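Local coordinates for uncharacterized conserved protein (Pseudomonas syringae pv. tomato, PDB 3ERM) that is of unknown function, a small all-helical YebG-family protein that forms a two-chain assembly and probably belongs to the bacterial DNA-damage response, at residues A[30-35]-A[61-66]; A[38-43]-A[57-62]. All blocks are in the same frame, centred on the assembly; numbering follows the deposited sequence.

Contact 1 (A[30-35]-A[61-66])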
ATOM      1  N   ASP A  30      16.118  -4.724   6.343  1.00 50.33           N
ATOM      2  CA  ASP A  30      16.467  -5.081   4.974  1.00 51.94           C
ATOM      3  C   ASP A  30      15.235  -5.462   4.156  1.00 53.22           C
ATOM      4  O   ASP A  30      15.083  -5.056   2.978  1.00 54.14           O
ATOM      5  CB  ASP A  30      17.481  -6.223   4.946  1.00 52.04           C
ATOM      6  CG  ASP A  30      18.886  -5.779   5.366  1.00 52.97           C
ATOM      7  OD1 ASP A  30      19.767  -6.654   5.543  1.00 52.82           O
ATOM      8  OD2 ASP A  30      19.116  -4.558   5.527  1.00 53.28           O
ATOM      9  N   GLN A  31      14.367  -6.245   4.792  1.00 53.47           N
ATOM     10  CA  GLN A  31      13.115  -6.682   4.196  1.00 53.51           C
ATOM     11  C   GLN A  31      12.179  -5.500   3.972  1.00 53.10           C
ATOM     12  O   GLN A  31      11.421  -5.499   3.015  1.00 53.10           O
ATOM     13  CB  GLN A  31      12.456  -7.751   5.067  1.00 54.12           C
ATOM     14  CG  GLN A  31      13.204  -9.086   5.098  1.00 55.09           C
ATOM     15  CD  GLN A  31      12.811  -9.939   6.314  1.00 57.45           C
ATOM     16  OE1 GLN A  31      13.428 -10.991   6.604  1.00 58.37           O
ATOM     17  NE2 GLN A  31      11.789  -9.481   7.049  1.00 57.61           N
HETATM   18  N   MSE A  32      12.257  -4.501   4.850  1.00 53.36           N
HETATM   19  CA  MSE A  32      11.550  -3.220   4.707  1.00 53.37           C
HETATM   20  C   MSE A  32      11.947  -2.540   3.370  1.00 52.07           C
HETATM   21  O   MSE A  32      11.086  -2.111   2.579  1.00 51.27           O
HETATM   22  CB  MSE A  32      11.886  -2.348   5.925  1.00 56.75           C
HETATM   23  CG  MSE A  32      11.215  -1.004   6.011  1.00 61.79           C
HETATM   24 SE   MSE A  32      11.865   0.254   4.628  0.70 68.42          SE
HETATM   25  CE  MSE A  32      10.544   1.640   4.849  1.00 67.58           C
ATOM     26  N   LEU A  33      13.254  -2.476   3.125  1.00 50.24           N
ATOM     27  CA  LEU A  33      13.827  -1.864   1.946  1.00 48.84           C
ATOM     28  C   LEU A  33      13.475  -2.656   0.715  1.00 48.28           C
ATOM     29  O   LEU A  33      12.978  -2.083  -0.250  1.00 49.16           O
ATOM     30  CB  LEU A  33      15.343  -1.789   2.073  1.00 48.79           C
ATOM     31  CG  LEU A  33      15.835  -0.939   3.233  1.00 49.19           C
ATOM     32  CD1 LEU A  33      17.274  -1.311   3.599  1.00 49.39           C
ATOM     33  CD2 LEU A  33      15.690   0.545   2.888  1.00 48.70           C
ATOM     34  N   GLU A  34      13.725  -3.964   0.741  1.00 47.36           N
ATOM     35  CA  GLU A  34      13.388  -4.803  -0.401  1.00 46.75           C
ATOM     36  C   GLU A  34      11.905  -4.646  -0.800  1.00 44.44           C
ATOM     37  O   GLU A  34      11.597  -4.623  -1.975  1.00 43.56           O
ATOM     38  CB  GLU A  34      13.759  -6.263  -0.147  1.00 49.34           C
ATOM     39  CG  GLU A  34      13.450  -7.184  -1.325  1.00 53.32           C
ATOM     40  CD  GLU A  34      13.364  -8.701  -0.972  1.00 57.07           C
ATOM     41  OE1 GLU A  34      13.383  -9.089   0.253  1.00 57.93           O
ATOM     42  OE2 GLU A  34      13.262  -9.510  -1.954  1.00 57.60           O
ATOM     43  N   LEU A  35      11.012  -4.511   0.181  1.00 42.79           N
ATOM     44  CA  LEU A  35       9.586  -4.261  -0.054  1.00 41.74           C
ATOM     45  C   LEU A  35       9.295  -2.884  -0.610  1.00 43.35           C
ATOM     46  O   LEU A  35       8.416  -2.722  -1.465  1.00 45.34           O
ATOM     47  CB  LEU A  35       8.770  -4.392   1.231  1.00 38.36           C
ATOM     48  CG  LEU A  35       7.254  -4.126   1.108  1.00 37.54           C
ATOM     49  CD1 LEU A  35       6.510  -5.119   0.184  1.00 34.24           C
ATOM     50  CD2 LEU A  35       6.596  -4.109   2.496  1.00 37.31           C
ATOM     51  N   TYR A  61       6.872   4.505   3.033  1.00 44.06           N
ATOM     52  CA  TYR A  61       6.017   4.809   4.151  1.00 43.54           C
ATOM     53  C   TYR A  61       5.212   3.575   4.526  1.00 43.56           C
ATOM     54  O   TYR A  61       5.117   3.202   5.700  1.00 43.62           O
ATOM     55  CB  TYR A  61       5.084   5.966   3.822  1.00 42.10           C
ATOM     56  CG  TYR A  61       4.006   6.134   4.846  1.00 41.66           C
ATOM     57  CD1 TYR A  61       4.302   6.686   6.110  1.00 41.79           C
ATOM     58  CD2 TYR A  61       2.705   5.677   4.602  1.00 41.16           C
ATOM     59  CE1 TYR A  61       3.303   6.829   7.101  1.00 42.16           C
ATOM     60  CE2 TYR A  61       1.686   5.803   5.584  1.00 41.28           C
ATOM     61  CZ  TYR A  61       1.989   6.393   6.821  1.00 42.81           C
ATOM     62  OH  TYR A  61       1.009   6.550   7.796  1.00 43.74           O
HETATM   63  N   MSE A  62       4.624   2.968   3.509  1.00 42.04           N
HETATM   64  CA  MSE A  62       3.900   1.711   3.648  1.00 42.08           C
HETATM   65  C   MSE A  62       4.828   0.620   4.184  1.00 41.99           C
HETATM   66  O   MSE A  62       4.450  -0.086   5.111  1.00 40.66           O
HETATM   67  CB  MSE A  62       3.283   1.281   2.306  1.00 41.04           C
HETATM   68  CG  MSE A  62       2.544   2.400   1.608  1.00 42.32           C
HETATM   69 SE   MSE A  62       1.298   1.745   0.236  0.60 46.34          SE
HETATM   70  CE  MSE A  62      -0.284   2.022   1.154  1.00 45.29           C
ATOM     71  N   ALA A  63       6.026   0.488   3.592  1.00 41.83           N
ATOM     72  CA  ALA A  63       6.952  -0.550   3.996  1.00 42.67           C
ATOM     73  C   ALA A  63       7.255  -0.390   5.490  1.00 43.49           C
ATOM     74  O   ALA A  63       7.195  -1.361   6.210  1.00 44.33           O
ATOM     75  CB  ALA A  63       8.229  -0.535   3.152  1.00 41.53           C
ATOM     76  N   LYS A  64       7.498   0.837   5.968  1.00 43.96           N
ATOM     77  CA  LYS A  64       7.739   1.087   7.416  1.00 42.82           C
ATOM     78  C   LYS A  64       6.518   0.776   8.312  1.00 42.73           C
ATOM     79  O   LYS A  64       6.641   0.711   9.527  1.00 41.63           O
ATOM     80  CB  LYS A  64       8.143   2.536   7.663  1.00 42.73           C
ATOM     81  CG  LYS A  64       9.568   2.968   7.269  1.00 44.26           C
ATOM     82  CD  LYS A  64       9.682   4.517   7.426  1.00 46.01           C
ATOM     83  CE  LYS A  64      11.022   5.139   6.990  1.00 47.23           C
ATOM     84  NZ  LYS A  64      12.055   5.220   8.071  1.00 49.80           N
ATOM     85  N   ASN A  65       5.331   0.634   7.718  1.00 41.45           N
ATOM     86  CA  ASN A  65       4.128   0.325   8.472  1.00 39.62           C
ATOM     87  C   ASN A  65       3.489  -0.915   7.904  1.00 40.89           C
ATOM     88  O   ASN A  65       2.234  -1.023   7.834  1.00 39.28           O
ATOM     89  CB  ASN A  65       3.190   1.476   8.321  1.00 39.76           C
ATOM     90  CG  ASN A  65       3.773   2.730   8.880  1.00 41.36           C
ATOM     91  OD1 ASN A  65       3.750   2.934  10.066  1.00 40.68           O
ATOM     92  ND2 ASN A  65       4.323   3.573   8.026  1.00 42.97           N
ATOM     93  N   ARG A  66       4.349  -1.841   7.452  1.00 41.25           N
ATOM     94  CA  ARG A  66       3.841  -2.993   6.709  1.00 43.45           C
ATOM     95  C   ARG A  66       2.830  -3.822   7.491  1.00 43.15           C
ATOM     96  O   ARG A  66       1.899  -4.372   6.875  1.00 44.86           O
ATOM     97  CB  ARG A  66       4.948  -3.873   6.089  1.00 43.63           C
ATOM     98  CG  ARG A  66       5.805  -4.591   7.042  1.00 43.95           C
ATOM     99  CD  ARG A  66       6.926  -5.333   6.315  1.00 45.05           C
ATOM    100  NE  ARG A  66       6.449  -6.398   5.411  1.00 46.54           N
ATOM    101  CZ  ARG A  66       7.234  -7.126   4.606  1.00 46.70           C
ATOM    102  NH1 ARG A  66       8.553  -6.941   4.578  1.00 46.11           N
ATOM    103  NH2 ARG A  66       6.700  -8.052   3.826  1.00 47.70           N
TER
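R66 crosses L35 of the first helix obliquely and comes near Q31 O. Its CB starts 4.0 Å from CD2 of L35. CG lies between the backbone N and the carbonyl carbon (chi1 67°), and CD also passes L35 CD2. The chain bends at chi3 (-64°). NE then lies 3.7 Å from L35 CD2, and the same methyl sits over the centre of one guanidinium face, 3.7 Å from CZ. NE hydrogen-bonds to the main-chain O of F73 of the second subunit. NH1 is 3.6 Å from Q31 O, in an oblique approach.

The site lies where two antiparallel helices of a hairpin, 22-46 and 52-63, give way to helix 66-74. N65 is the N-cap residue of that third helix, and R66 opens its first turn. R66 thus joins the turn to the first helix and to the dimer partner.

The CA atoms of M32 and A63 are the nearest pair, at 5.4 Å. CB of A63 points at the first helix and meets M32 O at 3.3 Å. L35 CD2 flanks the same CB at 4.0 Å. M32 is a selenomethionine, and its SE lies 4.0 Å from A63 CB. The place of its terminal methyl is doubtful, since CE sits too close to K64 CG.

Contact 2 (A[38-43]-A[57-62])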
ATOM      1  N   LEU A  38      10.245  -2.957  -4.305  1.00 46.68           N
ATOM      2  CA  LEU A  38       9.361  -3.627  -5.221  1.00 45.85           C
ATOM      3  C   LEU A  38       8.075  -2.826  -5.354  1.00 45.11           C
ATOM      4  O   LEU A  38       7.582  -2.640  -6.455  1.00 45.55           O
ATOM      5  CB  LEU A  38       9.101  -5.067  -4.762  1.00 46.43           C
ATOM      6  CG  LEU A  38      10.332  -5.988  -4.780  1.00 46.39           C
ATOM      7  CD1 LEU A  38      10.116  -7.238  -3.932  1.00 46.76           C
ATOM      8  CD2 LEU A  38      10.779  -6.402  -6.178  1.00 45.67           C
ATOM      9  N   LEU A  39       7.570  -2.296  -4.247  1.00 44.69           N
ATOM     10  CA  LEU A  39       6.384  -1.426  -4.290  1.00 45.50           C
ATOM     11  C   LEU A  39       6.523  -0.201  -5.199  1.00 45.17           C
ATOM     12  O   LEU A  39       5.582   0.159  -5.917  1.00 46.60           O
ATOM     13  CB  LEU A  39       6.077  -0.912  -2.900  1.00 45.78           C
ATOM     14  CG  LEU A  39       4.850  -1.258  -2.052  1.00 47.36           C
ATOM     15  CD1 LEU A  39       4.015  -2.437  -2.531  1.00 47.48           C
ATOM     16  CD2 LEU A  39       5.343  -1.430  -0.593  1.00 46.96           C
ATOM     17  N   THR A  40       7.682   0.450  -5.132  1.00 44.39           N
ATOM     18  CA  THR A  40       8.002   1.570  -5.977  1.00 44.86           C
ATOM     19  C   THR A  40       7.898   1.133  -7.395  1.00 46.04           C
ATOM     20  O   THR A  40       7.291   1.827  -8.200  1.00 47.48           O
ATOM     21  CB  THR A  40       9.428   2.019  -5.748  1.00 44.67           C
ATOM     22  OG1 THR A  40       9.519   2.487  -4.402  1.00 45.14           O
ATOM     23  CG2 THR A  40       9.837   3.163  -6.752  1.00 43.92           C
ATOM     24  N   ASP A  41       8.478  -0.018  -7.694  1.00 46.53           N
ATOM     25  CA  ASP A  41       8.438  -0.467  -9.026  1.00 49.43           C
ATOM     26  C   ASP A  41       7.046  -0.807  -9.541  1.00 49.80           C
ATOM     27  O   ASP A  41       6.748  -0.511 -10.728  1.00 51.39           O
ATOM     28  CB  ASP A  41       9.335  -1.641  -9.287  1.00 52.76           C
ATOM     29  CG  ASP A  41       9.247  -2.064 -10.758  1.00 57.07           C
ATOM     30  OD1 ASP A  41       9.531  -1.185 -11.641  1.00 56.96           O
ATOM     31  OD2 ASP A  41       8.811  -3.230 -11.032  1.00 58.55           O
ATOM     32  N   VAL A  42       6.201  -1.439  -8.716  1.00 48.28           N
ATOM     33  CA  VAL A  42       4.862  -1.795  -9.225  1.00 46.38           C
ATOM     34  C   VAL A  42       4.021  -0.534  -9.378  1.00 46.80           C
ATOM     35  O   VAL A  42       3.209  -0.448 -10.282  1.00 48.20           O
ATOM     36  CB  VAL A  42       4.077  -2.916  -8.440  1.00 45.43           C
ATOM     37  CG1 VAL A  42       4.991  -4.024  -7.924  1.00 44.06           C
ATOM     38  CG2 VAL A  42       3.236  -2.346  -7.358  1.00 45.30           C
ATOM     39  N   LEU A  43       4.258   0.460  -8.525  1.00 46.29           N
ATOM     40  CA  LEU A  43       3.496   1.689  -8.578  1.00 45.51           C
ATOM     41  C   LEU A  43       3.831   2.538  -9.782  1.00 45.98           C
ATOM     42  O   LEU A  43       2.915   3.008 -10.483  1.00 45.94           O
ATOM     43  CB  LEU A  43       3.645   2.495  -7.298  1.00 44.75           C
ATOM     44  CG  LEU A  43       2.957   1.915  -6.048  1.00 44.87           C
ATOM     45  CD1 LEU A  43       3.229   2.875  -4.865  1.00 43.69           C
ATOM     46  CD2 LEU A  43       1.449   1.728  -6.253  1.00 44.02           C
ATOM     47  N   ASP A  57       8.393   7.574  -2.072  1.00 48.03           N
ATOM     48  CA  ASP A  57       8.055   8.135  -0.761  1.00 49.03           C
ATOM     49  C   ASP A  57       6.952   7.339  -0.099  1.00 49.20           C
ATOM     50  O   ASP A  57       6.996   7.060   1.104  1.00 47.98           O
ATOM     51  CB  ASP A  57       7.564   9.593  -0.890  1.00 49.80           C
ATOM     52  CG  ASP A  57       8.690  10.596  -1.053  1.00 50.90           C
ATOM     53  OD1 ASP A  57       9.839  10.291  -0.706  1.00 51.50           O
ATOM     54  OD2 ASP A  57       8.428  11.722  -1.525  1.00 53.48           O
ATOM     55  N   ALA A  58       5.959   7.008  -0.908  1.00 48.93           N
ATOM     56  CA  ALA A  58       4.771   6.340  -0.434  1.00 49.49           C
ATOM     57  C   ALA A  58       5.101   4.883  -0.146  1.00 49.18           C
ATOM     58  O   ALA A  58       4.555   4.298   0.777  1.00 48.42           O
ATOM     59  CB  ALA A  58       3.675   6.451  -1.476  1.00 48.05           C
ATOM     60  N   SER A  59       6.007   4.321  -0.946  1.00 49.83           N
ATOM     61  CA  SER A  59       6.458   2.935  -0.796  1.00 50.26           C
ATOM     62  C   SER A  59       7.223   2.740   0.494  1.00 50.06           C
ATOM     63  O   SER A  59       7.004   1.737   1.174  1.00 51.29           O
ATOM     64  CB  SER A  59       7.354   2.528  -1.965  1.00 50.20           C
ATOM     65  OG  SER A  59       6.539   2.334  -3.092  1.00 51.78           O
ATOM     66  N   ILE A  60       8.113   3.689   0.820  1.00 48.35           N
ATOM     67  CA  ILE A  60       8.893   3.635   2.055  1.00 46.60           C
ATOM     68  C   ILE A  60       7.938   3.752   3.215  1.00 45.86           C
ATOM     69  O   ILE A  60       8.131   3.148   4.249  1.00 47.05           O
ATOM     70  CB  ILE A  60       9.926   4.770   2.141  1.00 47.48           C
ATOM     71  CG1 ILE A  60      10.976   4.621   1.040  1.00 47.40           C
ATOM     72  CG2 ILE A  60      10.650   4.780   3.508  1.00 45.91           C
ATOM     73  CD1 ILE A  60      12.155   5.593   1.164  1.00 47.07           C
ATOM     74  N   TYR A  61       6.872   4.505   3.033  1.00 44.06           N
ATOM     75  CA  TYR A  61       6.017   4.809   4.151  1.00 43.54           C
ATOM     76  C   TYR A  61       5.212   3.575   4.526  1.00 43.56           C
ATOM     77  O   TYR A  61       5.117   3.202   5.700  1.00 43.62           O
ATOM     78  CB  TYR A  61       5.084   5.966   3.822  1.00 42.10           C
ATOM     79  CG  TYR A  61       4.006   6.134   4.846  1.00 41.66           C
ATOM     80  CD1 TYR A  61       4.302   6.686   6.110  1.00 41.79           C
ATOM     81  CD2 TYR A  61       2.705   5.677   4.602  1.00 41.16           C
ATOM     82  CE1 TYR A  61       3.303   6.829   7.101  1.00 42.16           C
ATOM     83  CE2 TYR A  61       1.686   5.803   5.584  1.00 41.28           C
ATOM     84  CZ  TYR A  61       1.989   6.393   6.821  1.00 42.81           C
ATOM     85  OH  TYR A  61       1.009   6.550   7.796  1.00 43.74           O
HETATM   86  N   MSE A  62       4.624   2.968   3.509  1.00 42.04           N
HETATM   87  CA  MSE A  62       3.900   1.711   3.648  1.00 42.08           C
HETATM   88  C   MSE A  62       4.828   0.620   4.184  1.00 41.99           C
HETATM   89  O   MSE A  62       4.450  -0.086   5.111  1.00 40.66           O
HETATM   90  CB  MSE A  62       3.283   1.281   2.306  1.00 41.04           C
HETATM   91  CG  MSE A  62       2.544   2.400   1.608  1.00 42.32           C
HETATM   92 SE   MSE A  62       1.298   1.745   0.236  0.60 46.34          SE
HETATM   93  CE  MSE A  62      -0.284   2.022   1.154  1.00 45.29           C
TER
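L39 meets S59 at the start of this helix-helix interface. Its CB lies 3.3 Å from S59 OG. Its branch then runs along the second helix, with CD2 4.0 Å from S59 O. The same methyl is a loose 4.5 Å from CB of M62. Both torsions of the side chain, chi1 at -113° and chi2 at 13°, lie far from the usual staggered values, which may reflect strain or uncertain modelling.

T40 is the next residue to touch, and its CA is 5.6 Å from that of S59. OG1 stands 3.3 Å from S59 OG. The backbone N of T40 is also close to S59 OG, but the angle is too poor for a hydrogen bond. Each hydroxyl is tied to its own helix: T40 OG1 to A36 O, and S59 OG to A55 O, one turn back in each case. The bond to A55 O gives the buried S59 hydroxyl a partner.

L43 lies one turn after L39 on the same face. Its CD1 comes to 3.8 Å from S59 OG. S59 OG is therefore met by L39, T40 and L43, with CB of S59 directed at the first helix.

The axes of segments 38-43 and 57-62 come within 8.5 Å at an angle of 138°, an antiparallel crossing with a clear splay. The segments belong to the two arms of a helical hairpin, closed by the short loop after helix 22-46, where L43 also packs on L50. The second subunit adjoins both arms: L38 packs on A77 of that subunit, and M62 packs on its counterpart M62 there.

Contacts 1 and 2 are successive points along one hairpin, helix 22-46 against helix 52-63, with centres about 8 Å apart. Contact 2 lies nearer the connecting loop and is the more buried. Contact 1 lies at the open end, where the chain turns into helix 66-74, and is partly exposed. Y61 and M62 belong to both second segments. A77 of the second subunit packs on L35 in contact 1 as well as on L38. The dimer partner thus lines the hairpin at both contacts. Neither contact can be tied to a defined site.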